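Long-range contacts in regulatory protein YycH-like domain-containing protein (Eubacterium rectale, PDB 5COZ), which is of unknown function but is probably an exported lipoprotein carrying a domain like that of the regulatory protein YycH: residues 59-64 with 267-272; 129-134 with 249-254; 133-138 with 194-199; 303-308 with 315-320. One frame throughout, in Å; residues are numbered along the deposited sequence. Where two conformers were deposited one is given.

Contact 1: residues 59-64 with 267-272; sequences VKSGKV and TTETGE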
loop_
_atom_site.group_PDB
_atom_site.type_symbol
_atom_site.label_atom_id
_atom_site.label_comp_id
_atom_site.label_asym_id
_atom_site.label_seq_id
_atom_site.Cartn_x
_atom_site.Cartn_y
_atom_site.Cartn_z
ATOM N N VAL A 59 17.545 -4.236 12.692
ATOM C CA VAL A 59 16.312 -4.838 12.189
ATOM C C VAL A 59 16.470 -6.324 12.030
ATOM O O VAL A 59 17.502 -6.810 11.519
ATOM C CB VAL A 59 15.928 -4.183 10.829
ATOM C CG1 VAL A 59 14.665 -4.797 10.217
ATOM C CG2 VAL A 59 15.745 -2.680 10.987
ATOM N N LYS A 60 15.450 -7.057 12.470
ATOM C CA LYS A 60 15.399 -8.500 12.337
ATOM C C LYS A 60 14.994 -8.938 10.949
ATOM O O LYS A 60 14.168 -8.297 10.314
ATOM C CB LYS A 60 14.309 -9.091 13.260
ATOM C CG LYS A 60 14.562 -8.889 14.733
ATOM C CD LYS A 60 13.270 -9.313 15.470
ATOM C CE LYS A 60 13.440 -9.363 16.958
ATOM N NZ LYS A 60 14.257 -10.553 17.354
ATOM N N SER A 61 15.573 -10.048 10.496
ATOM C CA SER A 61 15.069 -10.835 9.390
ATOM C C SER A 61 14.443 -12.052 10.004
ATOM O O SER A 61 14.779 -12.432 11.132
ATOM C CB SER A 61 16.180 -11.243 8.438
ATOM O OG SER A 61 16.648 -10.085 7.778
ATOM N N GLY A 62 13.550 -12.689 9.273
ATOM C CA GLY A 62 12.932 -13.873 9.850
ATOM C C GLY A 62 12.190 -14.712 8.842
ATOM O O GLY A 62 12.412 -14.619 7.628
ATOM N N LYS A 63 11.385 -15.604 9.385
ATOM C CA LYS A 63 10.479 -16.453 8.619
ATOM C C LYS A 63 9.088 -16.127 9.069
ATOM O O LYS A 63 8.859 -15.943 10.280
ATOM C CB LYS A 63 10.743 -17.941 8.867
ATOM C CG LYS A 63 12.145 -18.439 8.560
ATOM C CD LYS A 63 12.344 -18.715 7.106
ATOM C CE LYS A 63 13.624 -19.498 6.901
ATOM N NZ LYS A 63 13.934 -19.551 5.454
ATOM N N VAL A 64 8.148 -16.077 8.126
ATOM C CA VAL A 64 6.721 -15.879 8.429
ATOM C C VAL A 64 5.929 -16.924 7.697
ATOM O O VAL A 64 6.401 -17.479 6.697
ATOM C CB VAL A 64 6.193 -14.461 8.022
ATOM C CG1 VAL A 64 6.932 -13.338 8.750
ATOM C CG2 VAL A 64 6.262 -14.264 6.506
ATOM N N THR A 267 13.032 -15.421 14.179
ATOM C CA THR A 267 14.094 -14.524 13.751
ATOM C C THR A 267 15.196 -15.381 13.171
ATOM O O THR A 267 15.600 -16.371 13.807
ATOM C CB THR A 267 14.607 -13.716 14.951
ATOM O OG1 THR A 267 13.518 -12.960 15.483
ATOM C CG2 THR A 267 15.747 -12.762 14.565
ATOM N N THR A 268 15.735 -14.981 12.019
ATOM C CA THR A 268 16.840 -15.748 11.397
ATOM C C THR A 268 18.164 -15.034 11.632
ATOM O O THR A 268 19.178 -15.684 11.884
ATOM C CB THR A 268 16.585 -15.957 9.900
ATOM O OG1 THR A 268 16.329 -14.681 9.308
ATOM C CG2 THR A 268 15.416 -16.895 9.636
ATOM N N GLU A 269 18.169 -13.717 11.504
ATOM C CA GLU A 269 19.345 -12.881 11.731
ATOM C C GLU A 269 18.906 -11.473 12.086
ATOM O O GLU A 269 17.750 -11.106 11.901
ATOM C CB GLU A 269 20.276 -12.874 10.506
ATOM C CG GLU A 269 19.625 -12.338 9.243
ATOM C CD GLU A 269 20.338 -12.589 7.927
ATOM O OE1 GLU A 269 21.473 -13.123 7.943
ATOM O OE2 GLU A 269 19.753 -12.248 6.872
ATOM N N THR A 270 19.802 -10.724 12.683
ATOM C CA THR A 270 19.557 -9.336 13.039
ATOM C C THR A 270 20.798 -8.586 12.640
ATOM O O THR A 270 21.917 -9.067 12.824
ATOM C CB THR A 270 19.239 -9.157 14.530
ATOM O OG1 THR A 270 18.225 -10.091 14.930
ATOM C CG2 THR A 270 18.818 -7.715 14.874
ATOM N N GLY A 271 20.604 -7.402 12.122
ATOM C CA GLY A 271 21.745 -6.592 11.752
ATOM C C GLY A 271 21.345 -5.155 11.635
ATOM O O GLY A 271 20.155 -4.819 11.616
ATOM N N GLU A 272 22.346 -4.308 11.476
ATOM C CA GLU A 272 22.140 -2.891 11.293
ATOM C C GLU A 272 21.919 -2.616 9.827
ATOM O O GLU A 272 22.665 -3.114 8.979
ATOM C CB GLU A 272 23.401 -2.158 11.776
ATOM C CG GLU A 272 23.229 -0.667 11.918
ATOM C CD GLU A 272 24.322 -0.005 12.738
ATOM O OE1 GLU A 272 25.096 -0.722 13.412
ATOM O OE2 GLU A 272 24.405 1.243 12.699
HETATM O O HOH W 1 16.970 -9.831 17.294
HETATM O O HOH W 2 14.968 -14.705 6.569
#
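V59 and G271 start a ladder between strands 58-66 and 262-272, whose short segments run antiparallel at 162°, with V59 N donating to G271 O at 2.9 Å. Opposite S61, strand 262-272 carries one extra residue: T268 and E269 together face it, a beta bulge. S61 N bonds E269 O at 2.8 Å, while S61 O accepts from T268 N, before G62 comes abreast of T267.

On the K60 face, the lysine chain runs alongside T270 and crosses T267 at about a right angle. It stays extended as far as CE, and the final bend, chi4 -73°, delivers NZ to T267 OG1 at 3.1 Å. A water joins NZ to T270 OG1, 2.8 Å from NZ. On the other face S61 CB rests on E269 CG at 3.7 Å, while S61 OG turns to Y350 OH, which also holds V59 O. Beyond the bulge, the K63 side chain crosses that of T268, CG 3.8 Å from T268 CG2, on its way to D316 and D310. A second water bridges G62 O and T268 OG1.

Strand 58-66 has strand 314-330 of the mixed sheet on its other flank. The seam with 262-272 is held mainly by backbone bonds, and at its partly exposed edge K60 NZ, the threonine hydroxyls and two waters supply one another with polar partners.

Contact 2: residues 129-134 with 249-254; sequences THDGKL and DEKGIS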
loop_
_atom_site.group_PDB
_atom_site.type_symbol
_atom_site.label_atom_id
_atom_site.label_comp_id
_atom_site.label_asym_id
_atom_site.label_seq_id
_atom_site.Cartn_x
_atom_site.Cartn_y
_atom_site.Cartn_z
ATOM N N THR A 129 -20.148 -2.126 0.236
ATOM C CA THR A 129 -21.510 -1.727 -0.097
ATOM C C THR A 129 -21.519 -1.473 -1.582
ATOM O O THR A 129 -20.450 -1.362 -2.192
ATOM C CB THR A 129 -21.972 -0.486 0.682
ATOM O OG1 THR A 129 -21.189 0.638 0.232
ATOM C CG2 THR A 129 -21.895 -0.667 2.187
ATOM N N HIS A 130 -22.722 -1.372 -2.186
ATOM C CA HIS A 130 -22.798 -1.079 -3.611
ATOM C C HIS A 130 -22.121 0.289 -3.914
ATOM O O HIS A 130 -21.316 0.384 -4.833
ATOM C CB HIS A 130 -24.274 -1.081 -4.044
ATOM C CG HIS A 130 -24.490 -0.666 -5.464
ATOM N ND1 HIS A 130 -24.078 -1.460 -6.517
ATOM C CD2 HIS A 130 -25.043 0.468 -5.956
ATOM C CE1 HIS A 130 -24.401 -0.795 -7.615
ATOM N NE2 HIS A 130 -24.974 0.375 -7.327
ATOM N N ASP A 131 -22.378 1.313 -3.085
ATOM C CA ASP A 131 -21.764 2.631 -3.279
ATOM C C ASP A 131 -20.228 2.579 -3.070
ATOM O O ASP A 131 -19.478 3.206 -3.821
ATOM C CB ASP A 131 -22.370 3.673 -2.329
ATOM C CG ASP A 131 -23.827 4.021 -2.605
ATOM O OD1 ASP A 131 -24.355 3.587 -3.655
ATOM O OD2 ASP A 131 -24.433 4.743 -1.774
ATOM N N GLY A 132 -19.777 1.804 -2.094
ATOM C CA GLY A 132 -18.344 1.668 -1.831
ATOM C C GLY A 132 -17.623 0.990 -2.983
ATOM O O GLY A 132 -16.573 1.440 -3.436
ATOM N N LYS A 133 -18.209 -0.093 -3.477
ATOM C CA LYS A 133 -17.704 -0.796 -4.663
ATOM C C LYS A 133 -17.516 0.188 -5.840
ATOM O O LYS A 133 -16.440 0.231 -6.448
ATOM C CB LYS A 133 -18.687 -1.907 -5.069
ATOM C CG LYS A 133 -18.176 -2.734 -6.245
ATOM C CD LYS A 133 -19.128 -3.868 -6.590
ATOM C CE LYS A 133 -20.057 -3.537 -7.701
ATOM N NZ LYS A 133 -20.727 -4.763 -8.219
ATOM N N LEU A 134 -18.555 0.985 -6.143
ATOM C CA LEU A 134 -18.445 1.892 -7.284
ATOM C C LEU A 134 -17.469 3.038 -7.023
ATOM O O LEU A 134 -16.730 3.416 -7.934
ATOM C CB LEU A 134 -19.796 2.432 -7.692
ATOM C CG LEU A 134 -20.868 1.377 -8.083
ATOM C CD1 LEU A 134 -22.045 2.051 -8.682
ATOM C CD2 LEU A 134 -20.343 0.333 -9.094
ATOM N N ASP A 249 -18.210 6.614 3.709
ATOM C CA ASP A 249 -19.039 7.672 3.163
ATOM C C ASP A 249 -19.975 8.103 4.299
ATOM O O ASP A 249 -19.774 7.696 5.449
ATOM C CB ASP A 249 -19.764 7.204 1.892
ATOM C CG ASP A 249 -20.598 5.942 2.042
ATOM O OD1 ASP A 249 -21.088 5.673 3.177
ATOM O OD2 ASP A 249 -20.809 5.251 1.023
ATOM N N GLU A 250 -21.008 8.911 3.998
ATOM C CA GLU A 250 -21.916 9.406 5.037
ATOM C C GLU A 250 -22.693 8.278 5.751
ATOM O O GLU A 250 -23.240 8.516 6.838
ATOM C CB GLU A 250 -22.880 10.439 4.430
ATOM C CG GLU A 250 -23.846 9.847 3.412
ATOM C CD GLU A 250 -24.892 10.800 2.864
ATOM O OE1 GLU A 250 -24.727 12.034 3.010
ATOM O OE2 GLU A 250 -25.860 10.306 2.246
ATOM N N LYS A 251 -22.744 7.085 5.148
ATOM C CA LYS A 251 -23.444 5.923 5.728
ATOM C C LYS A 251 -22.515 5.074 6.612
ATOM O O LYS A 251 -22.990 4.149 7.282
ATOM C CB LYS A 251 -24.079 5.076 4.622
ATOM C CG LYS A 251 -25.269 5.781 3.955
ATOM C CD LYS A 251 -25.886 4.937 2.855
ATOM C CE LYS A 251 -26.283 5.752 1.656
ATOM N NZ LYS A 251 -26.838 4.895 0.574
ATOM N N GLY A 252 -21.221 5.413 6.654
ATOM C CA GLY A 252 -20.239 4.671 7.440
ATOM C C GLY A 252 -19.255 3.957 6.528
ATOM O O GLY A 252 -19.110 4.339 5.356
ATOM N N ILE A 253 -18.572 2.909 7.032
ATOM C CA ILE A 253 -17.619 2.141 6.241
ATOM C C ILE A 253 -18.337 1.593 5.007
ATOM O O ILE A 253 -19.420 1.024 5.139
ATOM C CB ILE A 253 -16.972 1.002 7.087
ATOM C CG1 ILE A 253 -16.342 1.537 8.412
ATOM C CG2 ILE A 253 -15.979 0.140 6.272
ATOM C CD1 ILE A 253 -15.168 2.463 8.276
ATOM N N SER A 254 -17.746 1.759 3.831
ATOM C CA SER A 254 -18.363 1.303 2.593
ATOM C C SER A 254 -17.501 0.310 1.814
ATOM O O SER A 254 -17.983 -0.277 0.854
ATOM C CB SER A 254 -18.631 2.526 1.714
ATOM O OG SER A 254 -17.379 3.138 1.416
HETATM O O HOH W 3 -22.107 2.893 1.409
HETATM O O HOH W 4 -22.758 6.530 -0.427
#
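T129 and S254 form the tight end of this contact: T129 N donates to S254 O at 2.9 Å in a nearly straight bond of 169°. The same carbonyl oxygen lies 3.3 Å from G132 CA, with the C-H aimed at it, and S254 CB packs on T129 OG1 and G132 CA. There is no room for a side chain at G132, since a beta carbon would run into S254 O. T129 is the N-cap of helix 130-137; with chi1 67° its OG1 stands between backbone N and carbonyl carbon and accepts from G132 N at 3.0 Å. A valine here would remove that hydroxyl, probably leaving G132 N without its cap and the water bridge to D249 without its near anchor.

The other side is looser and wetter. The K251 side chain crosses that of D131 at about a right angle, and its NZ makes only a weak salt bridge to D131 OD2, 3.4 Å long. D131 OD2 and D249 OD2 stand 4.6 Å apart, and one water donates to both, which would be expected to ease their mutual repulsion. A second water donates to D249 OD2 and meets T129 OG1 at 2.7 Å. D249 OD1 turns back to K251 N in an Asx turn, within the type I turn from D249 to G252.

That turn joins strands 244-249 and 252-258. Strand 125-128 pairs with 252-258 in the same antiparallel sheet and runs straight into helix 130-137, so the helix starts beside S254, just past the turn on strand 252-258, with H130 held by D206 in a loop beyond.

Contact 3: residues 133-138 with 194-199; sequences KLAVSA and DKNTLI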
loop_
_atom_site.group_PDB
_atom_site.type_symbol
_atom_site.label_atom_id
_atom_site.label_comp_id
_atom_site.label_asym_id
_atom_site.label_seq_id
_atom_site.Cartn_x
_atom_site.Cartn_y
_atom_site.Cartn_z
ATOM N N LYS A 133 -18.209 -0.093 -3.477
ATOM C CA LYS A 133 -17.704 -0.796 -4.663
ATOM C C LYS A 133 -17.516 0.188 -5.840
ATOM O O LYS A 133 -16.440 0.231 -6.448
ATOM C CB LYS A 133 -18.687 -1.907 -5.069
ATOM C CG LYS A 133 -18.176 -2.734 -6.245
ATOM C CD LYS A 133 -19.128 -3.868 -6.590
ATOM C CE LYS A 133 -20.057 -3.537 -7.701
ATOM N NZ LYS A 133 -20.727 -4.763 -8.219
ATOM N N LEU A 134 -18.555 0.985 -6.143
ATOM C CA LEU A 134 -18.445 1.892 -7.284
ATOM C C LEU A 134 -17.469 3.038 -7.023
ATOM O O LEU A 134 -16.730 3.416 -7.934
ATOM C CB LEU A 134 -19.796 2.432 -7.692
ATOM C CG LEU A 134 -20.868 1.377 -8.083
ATOM C CD1 LEU A 134 -22.045 2.051 -8.682
ATOM C CD2 LEU A 134 -20.343 0.333 -9.094
ATOM N N ALA A 135 -17.422 3.563 -5.785
ATOM C CA ALA A 135 -16.464 4.627 -5.487
ATOM C C ALA A 135 -15.019 4.176 -5.628
ATOM O O ALA A 135 -14.202 4.893 -6.205
ATOM C CB ALA A 135 -16.681 5.158 -4.077
ATOM N N VAL A 136 -14.692 2.983 -5.090
ATOM C CA VAL A 136 -13.296 2.588 -5.072
ATOM C C VAL A 136 -12.878 1.782 -6.307
ATOM O O VAL A 136 -11.700 1.829 -6.660
ATOM C CB VAL A 136 -13.015 1.803 -3.749
ATOM C CG1 VAL A 136 -11.550 1.373 -3.634
ATOM C CG2 VAL A 136 -13.430 2.632 -2.533
ATOM N N SER A 137 -13.816 1.136 -7.008
ATOM C CA SER A 137 -13.385 0.276 -8.116
ATOM C C SER A 137 -14.102 0.501 -9.461
ATOM O O SER A 137 -13.766 -0.175 -10.440
ATOM C CB SER A 137 -13.501 -1.194 -7.702
ATOM O OG SER A 137 -14.840 -1.613 -7.504
ATOM N N ALA A 138 -14.997 1.491 -9.558
ATOM C CA ALA A 138 -15.678 1.771 -10.833
ATOM C C ALA A 138 -15.573 3.252 -11.198
ATOM O O ALA A 138 -16.328 3.751 -12.044
ATOM C CB ALA A 138 -17.123 1.342 -10.760
ATOM N N ASP A 194 -16.098 14.934 -5.945
ATOM C CA ASP A 194 -16.544 14.980 -7.346
ATOM C C ASP A 194 -15.411 14.705 -8.356
ATOM O O ASP A 194 -15.715 14.339 -9.490
ATOM C CB ASP A 194 -17.193 16.327 -7.647
ATOM C CG ASP A 194 -16.227 17.468 -7.525
ATOM O OD1 ASP A 194 -15.922 17.856 -6.395
ATOM O OD2 ASP A 194 -15.707 17.918 -8.564
ATOM N N LYS A 195 -14.127 14.871 -7.948
ATOM C CA LYS A 195 -12.983 14.600 -8.847
ATOM C C LYS A 195 -12.901 13.096 -9.142
ATOM O O LYS A 195 -12.312 12.683 -10.148
ATOM C CB LYS A 195 -11.664 15.089 -8.243
ATOM C CG LYS A 195 -11.580 16.592 -7.988
ATOM C CD LYS A 195 -11.873 17.455 -9.221
ATOM C CE LYS A 195 -11.674 18.927 -8.935
ATOM N NZ LYS A 195 -12.665 19.449 -7.944
ATOM N N ASN A 196 -13.525 12.277 -8.288
ATOM C CA ASN A 196 -13.572 10.838 -8.480
ATOM C C ASN A 196 -14.740 10.491 -9.415
ATOM O O ASN A 196 -15.773 9.973 -8.966
ATOM C CB ASN A 196 -13.715 10.110 -7.137
ATOM C CG ASN A 196 -13.615 8.623 -7.293
ATOM O OD1 ASN A 196 -12.792 8.118 -8.074
ATOM N ND2 ASN A 196 -14.451 7.886 -6.579
ATOM N N THR A 197 -14.589 10.810 -10.711
ATOM C CA THR A 197 -15.649 10.603 -11.699
ATOM C C THR A 197 -16.120 9.164 -11.734
ATOM O O THR A 197 -15.283 8.250 -11.780
ATOM C CB THR A 197 -15.136 11.005 -13.094
ATOM O OG1 THR A 197 -14.370 12.206 -12.985
ATOM C CG2 THR A 197 -16.285 11.153 -14.137
ATOM N N LEU A 198 -17.438 8.950 -11.674
ATOM C CA LEU A 198 -18.002 7.620 -11.781
ATOM C C LEU A 198 -17.922 7.217 -13.267
ATOM O O LEU A 198 -18.534 7.864 -14.116
ATOM C CB LEU A 198 -19.424 7.567 -11.224
ATOM C CG LEU A 198 -20.159 6.203 -11.319
ATOM C CD1 LEU A 198 -19.431 5.090 -10.541
ATOM C CD2 LEU A 198 -21.548 6.322 -10.780
ATOM N N ILE A 199 -17.099 6.211 -13.582
ATOM C CA ILE A 199 -16.877 5.805 -14.972
ATOM C C ILE A 199 -17.791 4.655 -15.360
ATOM O O ILE A 199 -18.302 4.649 -16.488
ATOM C CB ILE A 199 -15.382 5.469 -15.235
ATOM C CG1 ILE A 199 -14.465 6.663 -14.859
ATOM C CG2 ILE A 199 -15.157 5.067 -16.720
ATOM C CD1 ILE A 199 -12.961 6.361 -14.842
#
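N196 reaches the last turn of helix 130-137 with its amide: ND2 donates to A135 O at 3.0 Å, 162° at the hydrogen, and the acceptor lies close to the amide plane. Two residues on, L198 puts CD1 against the helix end, 3.9 Å from L134 CB and 3.7 Å from A138 O. A138 O also accepts from I199 N at 3.0 Å, the donor lying in the carbonyl plane.

In the next shell, N196 is the centre of an inverse gamma turn, and with CG anti to the backbone N (chi1 -174°) its amide is set beside A135 O. The other end of the amide is held too, because OD1 accepts from F141 N, which fixes the flip and points the NH2 group at A135. A leucine in its place would supply neither polar atom, so A135 O and F141 N would probably each lose a partner. L198 is backed by S139 and D206, and A138 shares a backbone bond with F200. Within the helix, S137 N and S137 OG grip K133 O from opposite faces, while A135 and V136 lean on strand 211-220.

The chemistry is that of donors brought to carbonyls where a helix finishes. A side-chain amide and a backbone N-H meet oxygens at the end expected to be negatively polarised, tying the 194-199 loop to it with a single leucine methyl as the greasy wedge.

Contact 4: residues 303-308 with 315-320; sequences LEYMLF and YDIKPV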
loop_
_atom_site.group_PDB
_atom_site.type_symbol
_atom_site.label_atom_id
_atom_site.label_comp_id
_atom_site.label_asym_id
_atom_site.label_seq_id
_atom_site.Cartn_x
_atom_site.Cartn_y
_atom_site.Cartn_z
ATOM N N LEU A 303 11.425 2.388 4.198
ATOM C CA LEU A 303 11.934 1.172 4.827
ATOM C C LEU A 303 10.779 0.188 4.915
ATOM O O LEU A 303 9.753 0.519 5.523
ATOM C CB LEU A 303 12.508 1.485 6.224
ATOM C CG LEU A 303 12.898 0.289 7.065
ATOM C CD1 LEU A 303 14.027 -0.529 6.370
ATOM C CD2 LEU A 303 13.346 0.786 8.470
ATOM N N GLU A 304 10.927 -0.982 4.295
ATOM C CA GLU A 304 9.824 -1.937 4.253
ATOM C C GLU A 304 10.330 -3.339 4.481
ATOM O O GLU A 304 11.522 -3.598 4.374
ATOM C CB GLU A 304 9.078 -1.865 2.897
ATOM C CG GLU A 304 8.645 -0.434 2.576
ATOM C CD GLU A 304 7.853 -0.238 1.303
ATOM O OE1 GLU A 304 7.672 -1.228 0.559
ATOM O OE2 GLU A 304 7.504 0.927 0.990
ATOM N N TYR A 305 9.406 -4.269 4.770
ATOM C CA TYR A 305 9.754 -5.675 4.883
ATOM C C TYR A 305 9.293 -6.394 3.632
ATOM O O TYR A 305 8.086 -6.487 3.367
ATOM C CB TYR A 305 9.056 -6.299 6.106
ATOM C CG TYR A 305 9.876 -6.351 7.373
ATOM C CD1 TYR A 305 11.164 -6.883 7.376
ATOM C CD2 TYR A 305 9.333 -5.964 8.591
ATOM C CE1 TYR A 305 11.889 -7.033 8.564
ATOM C CE2 TYR A 305 10.043 -6.119 9.788
ATOM C CZ TYR A 305 11.317 -6.661 9.769
ATOM O OH TYR A 305 12.000 -6.832 10.952
HETATM N N MSE A 306 10.247 -6.946 2.885
HETATM C CA MSE A 306 9.899 -7.694 1.683
HETATM C C MSE A 306 9.806 -9.176 2.025
HETATM O O MSE A 306 10.601 -9.683 2.822
HETATM C CB MSE A 306 10.926 -7.466 0.575
HETATM C CG MSE A 306 10.533 -8.175 -0.712
HETATM SE SE MSE A 306 11.517 -7.503 -2.233
HETATM C CE MSE A 306 10.482 -5.932 -2.555
ATOM N N LEU A 307 8.809 -9.836 1.425
ATOM C CA LEU A 307 8.654 -11.269 1.577
ATOM C C LEU A 307 9.178 -12.009 0.378
ATOM O O LEU A 307 8.926 -11.616 -0.773
ATOM C CB LEU A 307 7.216 -11.640 1.776
ATOM C CG LEU A 307 6.559 -11.110 3.024
ATOM C CD1 LEU A 307 5.423 -11.878 3.264
ATOM C CD2 LEU A 307 7.389 -11.341 4.256
ATOM N N PHE A 308 9.919 -13.102 0.657
ATOM C CA PHE A 308 10.484 -13.932 -0.398
ATOM C C PHE A 308 9.978 -15.337 -0.194
ATOM O O PHE A 308 10.218 -15.931 0.875
ATOM C CB PHE A 308 12.026 -13.881 -0.354
ATOM C CG PHE A 308 12.607 -12.501 -0.533
ATOM C CD1 PHE A 308 12.856 -11.993 -1.806
ATOM C CD2 PHE A 308 12.839 -11.677 0.566
ATOM C CE1 PHE A 308 13.396 -10.721 -1.973
ATOM C CE2 PHE A 308 13.374 -10.409 0.400
ATOM C CZ PHE A 308 13.665 -9.944 -0.867
ATOM N N TYR A 315 7.688 -17.819 4.178
ATOM C CA TYR A 315 8.418 -16.808 3.433
ATOM C C TYR A 315 9.540 -16.289 4.267
ATOM O O TYR A 315 9.385 -16.202 5.484
ATOM C CB TYR A 315 7.474 -15.611 3.129
ATOM C CG TYR A 315 6.237 -15.934 2.328
ATOM C CD1 TYR A 315 5.158 -16.589 2.908
ATOM C CD2 TYR A 315 6.139 -15.568 0.990
ATOM C CE1 TYR A 315 4.023 -16.910 2.165
ATOM C CE2 TYR A 315 5.003 -15.861 0.241
ATOM C CZ TYR A 315 3.960 -16.569 0.825
ATOM O OH TYR A 315 2.814 -16.859 0.114
ATOM N N ASP A 316 10.644 -15.876 3.647
ATOM C CA ASP A 316 11.681 -15.137 4.351
ATOM C C ASP A 316 11.223 -13.688 4.377
ATOM O O ASP A 316 10.701 -13.202 3.356
ATOM C CB ASP A 316 13.021 -15.233 3.628
ATOM C CG ASP A 316 13.671 -16.583 3.838
ATOM O OD1 ASP A 316 14.179 -16.824 4.952
ATOM O OD2 ASP A 316 13.686 -17.387 2.883
ATOM N N ILE A 317 11.395 -13.005 5.493
ATOM C CA ILE A 317 11.023 -11.592 5.622
ATOM C C ILE A 317 12.305 -10.815 5.890
ATOM O O ILE A 317 13.029 -11.147 6.840
ATOM C CB ILE A 317 9.926 -11.372 6.691
ATOM C CG1 ILE A 317 9.510 -9.896 6.761
ATOM C CG2 ILE A 317 10.266 -11.947 8.100
ATOM C CD1 ILE A 317 8.228 -9.646 7.565
ATOM N N LYS A 318 12.639 -9.848 4.998
ATOM C CA LYS A 318 13.914 -9.144 5.134
ATOM C C LYS A 318 13.689 -7.682 4.873
ATOM O O LYS A 318 12.854 -7.340 4.016
ATOM C CB LYS A 318 14.947 -9.691 4.117
ATOM C CG LYS A 318 15.268 -11.184 4.357
ATOM C CD LYS A 318 16.332 -11.712 3.393
ATOM C CE LYS A 318 17.717 -11.195 3.754
ATOM N NZ LYS A 318 18.746 -11.586 2.746
ATOM N N PRO A 319 14.422 -6.788 5.549
ATOM C CA PRO A 319 14.195 -5.360 5.306
ATOM C C PRO A 319 14.815 -4.904 4.002
ATOM O O PRO A 319 15.922 -5.345 3.616
ATOM C CB PRO A 319 14.899 -4.679 6.492
ATOM C CG PRO A 319 16.040 -5.639 6.842
ATOM C CD PRO A 319 15.424 -7.008 6.621
ATOM N N VAL A 320 14.114 -3.985 3.356
ATOM C CA VAL A 320 14.560 -3.360 2.120
ATOM C C VAL A 320 14.343 -1.857 2.220
ATOM O O VAL A 320 13.439 -1.391 2.929
ATOM C CB VAL A 320 13.820 -3.933 0.855
ATOM C CG1 VAL A 320 14.183 -5.395 0.642
ATOM C CG2 VAL A 320 12.294 -3.749 0.919
#
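Y305 lies against I317 from its first side-chain carbon onward. CB touches both CG1 and CD1 of I317, each at 3.7 Å, and CG stays on the same two carbons. From there the ring's CD1 comes to 3.5 Å from I317 CG1 and has K318 C at its edge, in plane. CE1 moves on to P319, 4.0 Å from its CD, and OH leaves the hairpin for K60 O on strand 58-66. I317 CD1 lies over one face of the Y305 ring in a CH-pi contact, 4.1 Å from the centroid and offset toward the rim. I317's chi1 of -177° sends CG1 and CD1 across under the tyrosine.

All this rides on a beta hairpin, strands 295-311 and 314-330, whose short segments meet at 146°. E304 with V320, M306 with K318 and F308 with D316 are hydrogen-bonded pairs, two bonds each, M306 N to K318 O being 2.9 Å.

L307 shares the Y305 face: in one of its two conformers it lies alongside I317, CD2 next to I317 CB and the two side chains pointing the same way, while its CB meets the Y315 ring. On the opposite face selenomethionine M306 sets CB 3.9 Å from V320 CG1, and the F308 ring offers its edge to K318 CB, crossing that chain at about a right angle. E304 sends its carboxylate away to R227, S302 and Y324, while Y315 makes edge-to-face stacks with Y237 and Y262.

How the contacts relate
The four contacts fall into two pairs on opposite sides of the chain's centre. Contacts 1 and 4, centres 9 Å apart, are neighbours in the mixed sheet through strands 58-66 and 314-330, and they are joined by a probable hydrogen bond from Y305 OH to K60 O (2.7 Å) and by a salt bridge from K63 NZ to D316 OD1 (2.8 Å). Contacts 2 and 3, centres 11 Å apart, use opposite ends of helix 130-137 and share K133 and L134. Some 40 Å separates the centres of contacts 1 and 2. No active site is known; the sodium ion, bound by Q208 and D210, lies about 8 Å from the N196 side chain and about 10 Å from that of D249.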